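PDB 5IBZ: cyclase from Uncultured organism, which is of unproven function but belongs to the putative cyclase family, to which arylformamidase activity is generally assigned, and binds acetylphosphate in its pocket. Local coordinates for residues I47-T52 with D295-F300; T112-L117 with G244-N249; P266-L271 with I279-W284. One frame throughout, in Å; residues are numbered along the deposited sequence.

Contact 1: I47-T52 with D295-F300; sequences IQTGKT and DGRYEF
Asp295, at the end of helix 286-295, meets Lys51 in a salt bridge, with Lys51 NZ 2.8 Å from Asp295 OD2. The lysine comes to the carboxylate from above its plane, 39° out of it. Lys51 NZ also pairs with Asp291 on the same helix, so two acids share one ammonium group. The other oxygen, Asp295 OD1, accepts from the backbone N of Arg297 at 2.9 Å, an Asx turn that carries the chain through Gly296, where phi turns positive and the helix is left behind. At Arg297 the side chain bends at chi3 (59°) and brings its guanidinium to the amide of Gln48, which in one of its two conformers stacks on it, planes 9° apart, with Gln48 OE1 over the centre of the guanidinium face and 3.5 Å from Arg297 CZ. Further polar partners lie beyond the segments: Arg297 NH2 bonds to Leu46 O, Arg297 NH1 pairs with the C-terminal carboxylate of Lys323, and Gln48 NE2 donates to Arg45 O. This surface contact thus joins the loop before strand 52-54 to the helix 286-295 exit by charge and, in that conformer, flat stacking, and its acids and bases probably offset one another around the chain terminus.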
loop_
_atom_site.group_PDB
_atom_site.type_symbol
_atom_site.label_atom_id
_atom_site.label_comp_id
_atom_site.label_asym_id
_atom_site.label_seq_id
_atom_site.Cartn_x
_atom_site.Cartn_y
_atom_site.Cartn_z
ATOM N N ILE B 47 37.272 -10.986 8.266
ATOM C CA ILE B 47 36.475 -11.120 9.481
ATOM C C ILE B 47 37.417 -11.665 10.568
ATOM O O ILE B 47 37.603 -12.881 10.733
ATOM C CB ILE B 47 35.236 -12.014 9.276
ATOM C CG1 ILE B 47 34.341 -11.416 8.173
ATOM C CG2 ILE B 47 34.437 -12.123 10.567
ATOM C CD1 ILE B 47 33.136 -12.247 7.791
ATOM N N GLN B 48 38.018 -10.740 11.310
ATOM C CA GLN B 48 39.050 -11.039 12.287
ATOM C C GLN B 48 38.610 -10.737 13.724
ATOM O O GLN B 48 39.073 -11.362 14.682
ATOM C CB GLN B 48 40.304 -10.239 11.920
ATOM C CG GLN B 48 40.849 -10.638 10.544
ATOM C CD GLN B 48 41.822 -9.645 9.935
ATOM O OE1 GLN B 48 42.216 -8.659 10.561
ATOM N NE2 GLN B 48 42.221 -9.911 8.692
ATOM N N THR B 49 37.758 -9.723 13.861
ATOM C CA THR B 49 37.288 -9.285 15.170
ATOM C C THR B 49 35.819 -9.609 15.430
ATOM O O THR B 49 35.384 -9.664 16.584
ATOM C CB THR B 49 37.462 -7.768 15.368
ATOM O OG1 THR B 49 36.597 -7.066 14.461
ATOM C CG2 THR B 49 38.897 -7.348 15.150
ATOM N N GLY B 50 35.047 -9.776 14.358
ATOM C CA GLY B 50 33.616 -10.011 14.456
ATOM C C GLY B 50 32.772 -8.788 14.765
ATOM O O GLY B 50 31.590 -8.925 15.071
ATOM N N LYS B 51 33.375 -7.599 14.732
ATOM C CA LYS B 51 32.623 -6.350 14.826
ATOM C C LYS B 51 31.669 -6.280 13.646
ATOM O O LYS B 51 32.018 -6.700 12.533
ATOM C CB LYS B 51 33.540 -5.130 14.836
ATOM C CG LYS B 51 34.438 -5.027 16.063
ATOM C CD LYS B 51 35.161 -3.681 16.161
ATOM C CE LYS B 51 36.213 -3.551 15.077
ATOM N NZ LYS B 51 37.034 -2.324 15.296
ATOM N N THR B 52 30.457 -5.800 13.914
ATOM C CA THR B 52 29.430 -5.647 12.884
ATOM C C THR B 52 28.812 -4.261 12.938
ATOM O O THR B 52 28.629 -3.696 14.019
ATOM C CB THR B 52 28.302 -6.702 13.023
ATOM O OG1 THR B 52 27.714 -6.632 14.341
ATOM C CG2 THR B 52 28.832 -8.109 12.745
ATOM N N ASP B 295 40.475 1.962 14.209
ATOM C CA ASP B 295 41.299 0.756 14.047
ATOM C C ASP B 295 42.118 0.742 12.768
ATOM O O ASP B 295 42.959 -0.128 12.599
ATOM C CB ASP B 295 40.456 -0.538 14.180
ATOM C CG ASP B 295 39.538 -0.846 12.988
ATOM O OD1 ASP B 295 39.566 -0.162 11.953
ATOM O OD2 ASP B 295 38.780 -1.849 13.114
ATOM N N GLY B 296 41.935 1.749 11.913
ATOM C CA GLY B 296 42.722 1.879 10.705
ATOM C C GLY B 296 42.417 0.890 9.591
ATOM O O GLY B 296 43.155 0.824 8.607
ATOM N N ARG B 297 41.345 0.123 9.740
ATOM C CA ARG B 297 40.952 -0.857 8.730
ATOM C C ARG B 297 39.727 -0.388 7.998
ATOM O O ARG B 297 38.666 -0.294 8.595
ATOM C CB ARG B 297 40.663 -2.202 9.371
ATOM C CG ARG B 297 41.846 -2.826 10.082
ATOM C CD ARG B 297 41.459 -4.168 10.669
ATOM N NE ARG B 297 40.994 -5.095 9.639
ATOM C CZ ARG B 297 40.057 -6.026 9.812
ATOM N NH1 ARG B 297 39.457 -6.196 10.987
ATOM N NH2 ARG B 297 39.733 -6.805 8.793
ATOM N N TYR B 298 39.872 -0.088 6.709
ATOM C CA TYR B 298 38.763 0.398 5.896
ATOM C C TYR B 298 38.223 -0.652 4.914
ATOM O O TYR B 298 37.290 -0.381 4.155
ATOM C CB TYR B 298 39.214 1.635 5.134
ATOM C CG TYR B 298 39.381 2.843 6.026
ATOM C CD1 TYR B 298 40.542 3.055 6.749
ATOM C CD2 TYR B 298 38.359 3.761 6.127
ATOM C CE1 TYR B 298 40.653 4.186 7.564
ATOM C CE2 TYR B 298 38.468 4.869 6.916
ATOM C CZ TYR B 298 39.589 5.066 7.640
ATOM O OH TYR B 298 39.640 6.195 8.432
ATOM N N GLU B 299 38.845 -1.834 4.922
ATOM C CA GLU B 299 38.413 -2.956 4.090
ATOM C C GLU B 299 37.754 -3.998 4.964
ATOM O O GLU B 299 38.257 -4.327 6.045
ATOM C CB GLU B 299 39.589 -3.579 3.331
ATOM C CG GLU B 299 40.343 -2.611 2.431
ATOM C CD GLU B 299 41.727 -2.258 2.958
ATOM O OE1 GLU B 299 42.011 -2.539 4.138
ATOM O OE2 GLU B 299 42.540 -1.703 2.180
ATOM N N PHE B 300 36.614 -4.516 4.517
ATOM C CA PHE B 300 35.837 -5.416 5.358
ATOM C C PHE B 300 35.003 -6.371 4.524
ATOM O O PHE B 300 34.949 -6.264 3.288
ATOM C CB PHE B 300 34.920 -4.615 6.281
ATOM C CG PHE B 300 34.187 -3.513 5.564
ATOM C CD1 PHE B 300 33.007 -3.763 4.898
ATOM C CD2 PHE B 300 34.709 -2.238 5.524
ATOM C CE1 PHE B 300 32.356 -2.758 4.232
ATOM C CE2 PHE B 300 34.064 -1.232 4.858
ATOM C CZ PHE B 300 32.886 -1.492 4.201
#

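Contact 2: T112-L117 with G244-N249; sequences TQWDAL and GVAADN
Trp114 reaches from strand 113-115 to strand 244-247, meeting the backbone of a strand two places away in the central mixed sheet of this cyclase fold. Strand 278-281 runs between them, and the axes of the two short segments come no nearer than 8.8 Å, so the long indole has to span the gap. The six-membered part of the ring does the touching: Trp114 CZ3 approaches Gly244 CA at 4.3 Å and Val245 O at 4.2 Å, and Trp114 CH2 lies 4.4 Å from the methyl Ala246 CB, all obliquely to the ring. Gly244 has no side chain, and a CB modelled there would sit only 3.0 Å from Trp114 CH2, so the glycine makes way for the indole.

The next shell sets the ring in place. Trp114 NE1 donates to Ala304 O, Trp283 meets the indole edge-to-face, Phe155 packs at a shallower tilt, and Ile199 of strand 199-203 adds aliphatic contact. Residue Asp115, next along the strand, belongs to the acetylphosphate pocket, whereas the Trp114 side chain stays about 11 Å from the ligand. Trp283 also touches Ala246 and is itself held to strand 113-115, its NE1 donating to Gln113 O.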
loop_
_atom_site.group_PDB
_atom_site.type_symbol
_atom_site.label_atom_id
_atom_site.label_comp_id
_atom_site.label_asym_id
_atom_site.label_seq_id
_atom_site.Cartn_x
_atom_site.Cartn_y
_atom_site.Cartn_z
ATOM N N THR B 112 17.511 3.004 2.298
ATOM C CA THR B 112 18.778 2.368 1.952
ATOM C C THR B 112 18.514 1.363 0.830
ATOM O O THR B 112 17.609 0.543 0.934
ATOM C CB THR B 112 19.392 1.680 3.177
ATOM O OG1 THR B 112 19.576 2.660 4.216
ATOM C CG2 THR B 112 20.690 1.008 2.822
ATOM N N GLN B 113 19.301 1.431 -0.239
ATOM C CA GLN B 113 18.935 0.724 -1.460
ATOM C C GLN B 113 20.106 0.345 -2.338
ATOM O O GLN B 113 21.171 0.980 -2.292
ATOM C CB GLN B 113 17.974 1.591 -2.291
ATOM C CG GLN B 113 18.644 2.813 -2.935
ATOM C CD GLN B 113 17.637 3.815 -3.450
ATOM O OE1 GLN B 113 17.391 3.937 -4.645
ATOM N NE2 GLN B 113 17.011 4.496 -2.533
ATOM N N TRP B 114 19.867 -0.679 -3.151
ATOM C CA TRP B 114 20.584 -0.885 -4.419
ATOM C C TRP B 114 19.631 -0.536 -5.547
ATOM O O TRP B 114 18.441 -0.867 -5.483
ATOM C CB TRP B 114 21.033 -2.323 -4.643
ATOM C CG TRP B 114 22.232 -2.767 -3.921
ATOM C CD1 TRP B 114 22.290 -3.781 -3.026
ATOM C CD2 TRP B 114 23.570 -2.265 -4.045
ATOM N NE1 TRP B 114 23.575 -3.950 -2.579
ATOM C CE2 TRP B 114 24.383 -3.033 -3.183
ATOM C CE3 TRP B 114 24.155 -1.249 -4.783
ATOM C CZ2 TRP B 114 25.735 -2.801 -3.035
ATOM C CZ3 TRP B 114 25.507 -1.033 -4.655
ATOM C CH2 TRP B 114 26.284 -1.800 -3.775
ATOM N N ASP B 115 20.177 0.080 -6.584
ATOM C CA ASP B 115 19.464 0.284 -7.838
ATOM C C ASP B 115 19.959 -0.735 -8.825
ATOM O O ASP B 115 21.166 -0.885 -9.013
ATOM C CB ASP B 115 19.690 1.688 -8.361
ATOM C CG ASP B 115 19.231 2.747 -7.371
ATOM O OD1 ASP B 115 18.342 2.449 -6.536
ATOM O OD2 ASP B 115 19.781 3.870 -7.412
ATOM N N ALA B 116 19.036 -1.479 -9.426
ATOM C CA ALA B 116 19.383 -2.466 -10.458
ATOM C C ALA B 116 19.785 -1.786 -11.750
ATOM O O ALA B 116 19.567 -0.586 -11.932
ATOM C CB ALA B 116 18.216 -3.386 -10.711
ATOM N N LEU B 117 20.336 -2.569 -12.666
ATOM C CA LEU B 117 20.717 -2.014 -13.964
ATOM C C LEU B 117 19.474 -1.654 -14.795
ATOM O O LEU B 117 19.571 -0.943 -15.789
ATOM C CB LEU B 117 21.606 -3.001 -14.718
ATOM C CG LEU B 117 22.825 -3.472 -13.940
ATOM C CD1 LEU B 117 23.662 -4.381 -14.822
ATOM C CD2 LEU B 117 23.668 -2.304 -13.404
ATOM N N GLY B 244 30.029 -2.342 -7.517
ATOM C CA GLY B 244 28.987 -1.395 -7.147
ATOM C C GLY B 244 29.583 -0.260 -6.360
ATOM O O GLY B 244 30.650 -0.411 -5.762
ATOM N N VAL B 245 28.887 0.873 -6.357
ATOM C CA VAL B 245 29.303 2.056 -5.623
ATOM C C VAL B 245 28.107 2.556 -4.843
ATOM O O VAL B 245 27.054 2.807 -5.432
ATOM C CB VAL B 245 29.811 3.157 -6.563
ATOM C CG1 VAL B 245 30.261 4.364 -5.809
ATOM C CG2 VAL B 245 30.958 2.646 -7.429
ATOM N N ALA B 246 28.276 2.660 -3.532
ATOM C CA ALA B 246 27.207 3.127 -2.670
ATOM C C ALA B 246 27.650 4.359 -1.922
ATOM O O ALA B 246 28.839 4.548 -1.692
ATOM C CB ALA B 246 26.805 2.068 -1.710
ATOM N N ALA B 247 26.678 5.159 -1.483
ATOM C CA ALA B 247 26.977 6.357 -0.707
ATOM C C ALA B 247 25.872 6.695 0.289
ATOM O O ALA B 247 24.749 6.166 0.221
ATOM C CB ALA B 247 27.215 7.556 -1.634
ATOM N N ASP B 248 26.237 7.554 1.236
ATOM C CA ASP B 248 25.315 8.082 2.229
ATOM C C ASP B 248 24.715 9.428 1.785
ATOM O O ASP B 248 24.447 10.315 2.602
ATOM C CB ASP B 248 26.033 8.241 3.562
ATOM C CG ASP B 248 27.126 9.271 3.500
ATOM O OD1 ASP B 248 27.464 9.660 2.357
ATOM O OD2 ASP B 248 27.644 9.687 4.577
ATOM N N ASN B 249 24.497 9.576 0.484
ATOM C CA ASN B 249 23.679 10.678 -0.026
ATOM C C ASN B 249 22.450 10.062 -0.698
ATOM O O ASN B 249 22.172 8.859 -0.516
ATOM C CB ASN B 249 24.479 11.597 -0.956
ATOM C CG ASN B 249 25.043 10.880 -2.155
ATOM O OD1 ASN B 249 24.666 9.746 -2.444
ATOM N ND2 ASN B 249 25.945 11.557 -2.883
#

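Contact 3: P266-L271 with I279-W284; sequences PVHGNL and IGEIWW. With UVW (acetylphosphate), chain F.
The phosphate oxygen O2P of acetylphosphate lies between His268 and Glu281, which come at it from opposite directions. His268 NE2 donates to O2P at 2.5 Å with an N-H...O angle of 153°, and the oxygen sits at the edge of the imidazole, in its plane. Glu281 OE2 lies 2.6 Å from the same O2P, while Glu281 OE1 approaches O3P at 2.8 Å, so the carboxylate spans two phosphate oxygens. The ring and carboxylate planes are 62° apart. Glu281 gets there with an extended chain, chi2 166°, that carries its carboxylate from the end of strand 278-281 to the phosphate.

The far side of the imidazole is fixed from the second shell: His268 ND1 bonds to Glu253, which also takes Val267 N at the start of the helix. Over one face of the ring sits Ile279 CD1, 4.0 Å from His268 CD2. One carbon back along the same branch, Ile279 CG1 packs against Leu271 CD1 at 4.1 Å, one helical turn on from His268, the two side chains crossing at about a right angle. Together they tie helix 266-275 to the strand that follows it. With an alanine in place of His268, O2P would probably lose its imidazole donor, Glu253 its partner at ND1, and Ile279 CD1 the ring face against which it rests.

His119 and Arg69 also bond to the ligand, and Asp115 and Ile250 line the same pocket. Residues from helix 266-275, from strands 278-281 and 113-115, and from loops converge on the ligand, making this the acetylphosphate-binding pocket seen in the crystal.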
loop_
_atom_site.group_PDB
_atom_site.type_symbol
_atom_site.label_atom_id
_atom_site.label_comp_id
_atom_site.label_asym_id
_atom_site.label_seq_id
_atom_site.Cartn_x
_atom_site.Cartn_y
_atom_site.Cartn_z
ATOM N N PRO B 266 24.785 12.444 -15.844
ATOM C CA PRO B 266 25.591 11.575 -16.687
ATOM C C PRO B 266 26.147 10.369 -15.929
ATOM O O PRO B 266 26.295 9.312 -16.543
ATOM C CB PRO B 266 26.710 12.496 -17.167
ATOM C CG PRO B 266 26.779 13.593 -16.151
ATOM C CD PRO B 266 25.371 13.798 -15.728
ATOM N N VAL B 267 26.442 10.502 -14.633
ATOM C CA VAL B 267 27.048 9.377 -13.902
ATOM C C VAL B 267 26.062 8.207 -13.793
ATOM O O VAL B 267 26.449 7.049 -13.943
ATOM C CB VAL B 267 27.540 9.800 -12.501
ATOM C CG1 VAL B 267 28.087 8.604 -11.728
ATOM C CG2 VAL B 267 28.603 10.899 -12.629
ATOM N N HIS B 268 24.789 8.491 -13.524
ATOM C CA HIS B 268 23.772 7.442 -13.512
ATOM C C HIS B 268 23.776 6.655 -14.813
ATOM O O HIS B 268 23.783 5.423 -14.828
ATOM C CB HIS B 268 22.382 8.037 -13.330
ATOM C CG HIS B 268 22.009 8.264 -11.908
ATOM N ND1 HIS B 268 22.476 9.338 -11.185
ATOM C CD2 HIS B 268 21.221 7.556 -11.070
ATOM C CE1 HIS B 268 21.987 9.282 -9.961
ATOM N NE2 HIS B 268 21.222 8.209 -9.865
ATOM N N GLY B 269 23.756 7.389 -15.910
ATOM C CA GLY B 269 23.724 6.780 -17.224
ATOM C C GLY B 269 24.962 5.959 -17.493
ATOM O O GLY B 269 24.879 4.813 -17.956
ATOM N N ASN B 270 26.130 6.536 -17.228
ATOM C CA ASN B 270 27.375 5.836 -17.507
ATOM C C ASN B 270 27.524 4.604 -16.609
ATOM O O ASN B 270 27.924 3.549 -17.083
ATOM C CB ASN B 270 28.588 6.755 -17.320
ATOM C CG ASN B 270 28.709 7.827 -18.403
ATOM O OD1 ASN B 270 29.234 8.906 -18.146
ATOM N ND2 ASN B 270 28.255 7.529 -19.604
ATOM N N LEU B 271 27.215 4.721 -15.313
ATOM C CA LEU B 271 27.392 3.559 -14.453
ATOM C C LEU B 271 26.403 2.447 -14.773
ATOM O O LEU B 271 26.789 1.299 -14.989
ATOM C CB LEU B 271 27.264 3.933 -12.984
ATOM C CG LEU B 271 28.399 4.795 -12.431
ATOM C CD1 LEU B 271 28.192 4.989 -10.925
ATOM C CD2 LEU B 271 29.781 4.256 -12.716
ATOM N N ILE B 279 24.359 0.975 -8.258
ATOM C CA ILE B 279 24.360 2.189 -7.462
ATOM C C ILE B 279 23.611 1.973 -6.156
ATOM O O ILE B 279 22.453 1.545 -6.147
ATOM C CB ILE B 279 23.717 3.363 -8.245
ATOM C CG1 ILE B 279 24.588 3.740 -9.454
ATOM C CG2 ILE B 279 23.437 4.533 -7.330
ATOM C CD1 ILE B 279 24.035 4.830 -10.311
ATOM N N GLY B 280 24.282 2.293 -5.051
ATOM C CA GLY B 280 23.686 2.226 -3.727
ATOM C C GLY B 280 23.483 3.614 -3.156
ATOM O O GLY B 280 24.345 4.487 -3.304
ATOM N N GLU B 281 22.325 3.843 -2.538
ATOM C CA GLU B 281 21.986 5.176 -2.054
ATOM C C GLU B 281 21.364 5.124 -0.678
ATOM O O GLU B 281 20.735 4.127 -0.303
ATOM C CB GLU B 281 21.022 5.880 -3.019
ATOM C CG GLU B 281 21.677 6.173 -4.364
ATOM C CD GLU B 281 20.710 6.559 -5.464
ATOM O OE1 GLU B 281 19.499 6.295 -5.350
ATOM O OE2 GLU B 281 21.197 7.160 -6.441
ATOM N N ILE B 282 21.507 6.226 0.039
ATOM C CA ILE B 282 20.960 6.426 1.393
ATOM C C ILE B 282 21.478 5.375 2.390
ATOM O O ILE B 282 20.790 4.928 3.315
ATOM C CB ILE B 282 19.393 6.446 1.425
ATOM C CG1 ILE B 282 18.812 7.015 0.114
ATOM C CG2 ILE B 282 18.965 7.281 2.623
ATOM C CD1 ILE B 282 17.300 7.231 0.132
ATOM N N TRP B 283 22.742 5.016 2.245
ATOM C CA TRP B 283 23.395 4.201 3.260
ATOM C C TRP B 283 23.782 5.084 4.449
ATOM O O TRP B 283 23.855 6.313 4.325
ATOM C CB TRP B 283 24.630 3.487 2.670
ATOM C CG TRP B 283 24.325 2.429 1.629
ATOM C CD1 TRP B 283 23.306 2.431 0.723
ATOM C CD2 TRP B 283 25.063 1.223 1.393
ATOM N NE1 TRP B 283 23.362 1.302 -0.070
ATOM C CE2 TRP B 283 24.432 0.543 0.326
ATOM C CE3 TRP B 283 26.188 0.644 1.990
ATOM C CZ2 TRP B 283 24.904 -0.666 -0.166
ATOM C CZ3 TRP B 283 26.656 -0.561 1.497
ATOM C CH2 TRP B 283 26.016 -1.201 0.439
ATOM N N TRP B 284 24.000 4.464 5.610
ATOM C CA TRP B 284 24.339 5.163 6.845
ATOM C C TRP B 284 25.724 4.737 7.273
ATOM O O TRP B 284 25.941 3.573 7.623
ATOM C CB TRP B 284 23.334 4.855 7.962
ATOM C CG TRP B 284 23.658 5.615 9.216
ATOM C CD1 TRP B 284 24.373 5.165 10.291
ATOM C CD2 TRP B 284 23.301 6.971 9.506
ATOM N NE1 TRP B 284 24.487 6.164 11.233
ATOM C CE2 TRP B 284 23.836 7.280 10.775
ATOM C CE3 TRP B 284 22.586 7.964 8.811
ATOM C CZ2 TRP B 284 23.655 8.532 11.372
ATOM C CZ3 TRP B 284 22.414 9.199 9.407
ATOM C CH2 TRP B 284 22.954 9.474 10.671
HETATM C C1 UVW F . 16.859 10.419 -8.519
HETATM O O1 UVW F . 15.778 9.964 -8.354
HETATM C C1M UVW F . 17.019 11.880 -8.930
HETATM O O2 UVW F . 18.006 9.641 -8.341
HETATM P P UVW F . 17.966 8.024 -8.045
HETATM O O1P UVW F . 17.022 7.320 -8.992
HETATM O O2P UVW F . 19.384 7.537 -8.242
HETATM O O3P UVW F . 17.532 7.728 -6.633
#

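In the fold
All three contacts reach one mixed sheet. Contacts 2 and 3 lie toward its 314-316 edge: their centres are 5 Å apart, and strand 278-281 of contact 3 lies between strands 113-115 and 244-247 of contact 2. They touch directly, through Thr112 OG1 to Ile282 O and Asp115 N to Ile279 O, so the packing of the sheet and the ligand pocket are built from the same strands. Contact 1 lies at the surface, near the other edge through strand 299-303, with its centre 22 Å from that of contact 2 and 25 Å from that of contact 3. Along the chain, contact 2 closes before contact 3 opens, and both are nested within the long loop that contact 1 closes.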